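Peptidase M14 domain-containing protein (Shewanella amazonensis, PDB 2QVP) probably acts as a zinc-dependent hydrolase of the peptidase M14 family, with metallocarboxypeptidase activity suggested but its substrate unknown. Local coordinates at residues S90-D93 with G94-K98. Numbering follows the deposited sequence.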
ATOM      1  N   SER A  90      -0.462 -11.599   9.728  1.00 16.84           N
ATOM      2  CA  SER A  90      -0.243 -12.416  10.891  1.00 17.26           C
ATOM      3  C   SER A  90      -1.537 -12.618  11.716  1.00 18.96           C
ATOM      4  O   SER A  90      -1.708 -13.650  12.358  1.00 15.58           O
ATOM      5  CB  SER A  90       0.865 -11.794  11.743  1.00 15.74           C
ATOM      6  OG  SER A  90       0.346 -10.755  12.537  1.00 26.93           O
ATOM      7  N   GLN A  91      -2.440 -11.624  11.681  1.00 18.49           N
ATOM      8  CA  GLN A  91      -3.745 -11.712  12.348  1.00 19.13           C
ATOM      9  C   GLN A  91      -4.800 -12.422  11.504  1.00 16.63           C
ATOM     10  O   GLN A  91      -5.845 -12.738  12.024  1.00 17.00           O
ATOM     11  CB  GLN A  91      -4.281 -10.315  12.685  1.00 19.57           C
ATOM     12  CG  GLN A  91      -3.462  -9.470  13.680  1.00 21.40           C
ATOM     13  CD  GLN A  91      -3.950  -7.990  13.783  1.00 26.84           C
ATOM     14  OE1 GLN A  91      -3.832  -7.386  14.850  1.00 43.94           O
ATOM     15  NE2 GLN A  91      -4.495  -7.417  12.683  1.00 27.52           N
ATOM     16  N   LEU A  92      -4.556 -12.662  10.216  1.00 17.75           N
ATOM     17  CA  LEU A  92      -5.585 -13.258   9.352  1.00 19.52           C
ATOM     18  C   LEU A  92      -5.848 -14.703   9.676  1.00 22.88           C
ATOM     19  O   LEU A  92      -4.993 -15.429  10.151  1.00 21.40           O
ATOM     20  CB  LEU A  92      -5.296 -13.111   7.858  1.00 16.94           C
ATOM     21  CG  LEU A  92      -5.323 -11.712   7.257  1.00 20.54           C
ATOM     22  CD1 LEU A  92      -4.929 -11.829   5.814  1.00 19.67           C
ATOM     23  CD2 LEU A  92      -6.684 -11.040   7.404  1.00 19.14           C
ATOM     24  N   ASP A  93      -7.073 -15.074   9.362  1.00 26.34           N
ATOM     25  CA  ASP A  93      -7.645 -16.344   9.706  1.00 29.26           C
ATOM     26  C   ASP A  93      -7.536 -17.369   8.578  1.00 30.27           C
ATOM     27  O   ASP A  93      -7.214 -18.533   8.859  1.00 33.20           O
ATOM     28  CB  ASP A  93      -9.127 -16.170  10.208  1.00 32.42           C
ATOM     29  CG  ASP A  93      -9.926 -14.974   9.526  1.00 29.32           C
ATOM     30  OD1 ASP A  93      -9.357 -13.920   9.129  1.00 21.03           O
ATOM     31  OD2 ASP A  93     -11.157 -15.083   9.439  1.00 32.29           O
ATOM     32  N   GLY A  94      -7.760 -16.945   7.329  1.00 28.19           N
ATOM     33  CA  GLY A  94      -7.843 -17.876   6.186  1.00 29.25           C
ATOM     34  C   GLY A  94      -9.301 -17.949   5.716  1.00 29.80           C
ATOM     35  O   GLY A  94      -9.575 -18.053   4.498  1.00 29.51           O
ATOM     36  N   GLU A  95     -10.237 -17.919   6.678  1.00 29.12           N
ATOM     37  CA  GLU A  95     -11.662 -17.845   6.374  1.00 28.53           C
ATOM     38  C   GLU A  95     -11.947 -16.608   5.515  1.00 27.16           C
ATOM     39  O   GLU A  95     -12.766 -16.685   4.607  1.00 26.49           O
ATOM     40  CB  GLU A  95     -12.543 -17.833   7.640  1.00 28.67           C
ATOM     41  CG  GLU A  95     -12.733 -19.191   8.350  1.00 37.03           C
ATOM     42  CD  GLU A  95     -13.535 -20.258   7.551  1.00 47.37           C
ATOM     43  OE1 GLU A  95     -14.221 -19.938   6.544  1.00 49.73           O
ATOM     44  OE2 GLU A  95     -13.484 -21.442   7.963  1.00 49.23           O
ATOM     45  N   LEU A  96     -11.247 -15.497   5.775  1.00 26.45           N
ATOM     46  CA  LEU A  96     -11.371 -14.259   4.973  1.00 23.86           C
ATOM     47  C   LEU A  96     -11.376 -14.500   3.455  1.00 21.23           C
ATOM     48  O   LEU A  96     -12.106 -13.823   2.745  1.00 19.71           O
ATOM     49  CB  LEU A  96     -10.230 -13.275   5.305  1.00 24.03           C
ATOM     50  CG  LEU A  96     -10.191 -11.924   4.562  1.00 26.40           C
ATOM     51  CD1 LEU A  96     -11.436 -11.060   4.909  1.00 25.21           C
ATOM     52  CD2 LEU A  96      -8.885 -11.161   4.821  1.00 23.30           C
ATOM     53  N   PHE A  97     -10.574 -15.457   2.980  1.00 18.96           N
ATOM     54  CA  PHE A  97     -10.429 -15.723   1.535  1.00 18.97           C
ATOM     55  C   PHE A  97     -11.645 -16.372   0.897  1.00 18.82           C
ATOM     56  O   PHE A  97     -11.754 -16.395  -0.327  1.00 20.38           O
ATOM     57  CB  PHE A  97      -9.163 -16.534   1.219  1.00 19.13           C
ATOM     58  CG  PHE A  97      -7.896 -15.975   1.845  1.00 15.55           C
ATOM     59  CD1 PHE A  97      -7.630 -14.596   1.864  1.00 21.21           C
ATOM     60  CD2 PHE A  97      -6.955 -16.841   2.395  1.00 23.67           C
ATOM     61  CE1 PHE A  97      -6.459 -14.100   2.444  1.00 22.06           C
ATOM     62  CE2 PHE A  97      -5.789 -16.361   2.958  1.00 13.04           C
ATOM     63  CZ  PHE A  97      -5.545 -14.986   3.002  1.00 20.32           C
ATOM     64  N   LYS A  98     -12.563 -16.870   1.723  1.00 18.47           N
ATOM     65  CA  LYS A  98     -13.861 -17.341   1.247  1.00 18.53           C
ATOM     66  C   LYS A  98     -14.722 -16.161   0.768  1.00 18.44           C
ATOM     67  O   LYS A  98     -15.701 -16.392   0.102  1.00 21.15           O
ATOM     68  CB  LYS A  98     -14.639 -18.112   2.344  1.00 18.86           C
ATOM     69  CG  LYS A  98     -13.989 -19.407   2.861  1.00 13.67           C
TER
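Leu92 is extended (psi 153°) after helix 80-91, Asp93 turns back to helix-like angles, and the chain then passes through Gly94 into a short 3-10 segment, 95-98. Gly94 has a positive phi of 109°, a conformation that glycine takes readily. Two backbone hydrogen bonds hold the turn, Phe97 N to Gly94 O at 3.2 Å and Lys98 N to Glu95 O at 2.9 Å. The apolar contact pairs Leu92 with Leu96, four residues on. Their side chains cross at a slant, and Leu92 CD2 lies 3.4 Å from Leu96 CD2, tighter than usual for two carbons. With chi1 at 180°, Leu96 turns its CG away from its own N and brings CD2 to Leu92. The other methyl, Leu92 CD1, approaches the Phe97 ring obliquely at CZ, 4.3 Å away. Asp93 lies on the exposed side. Its OD2 is 3.6 Å from Glu95 CB. The same oxygen is 3.7 Å from Leu96 N and makes no hydrogen bond to that amide. The end of Glu95 leads away from residues 90-93, and its OE1 stays 6.4 Å from Asp93 OD2, like charges not in contact. The loop links helix 80-91 to strand 101-105. Leu92 and Phe97 both pack on Leu38 of helix 24-38, and Arg37 of that helix donates a hydrogen bond to Leu92 O. Leu96 touches Val267 of helix 252-270.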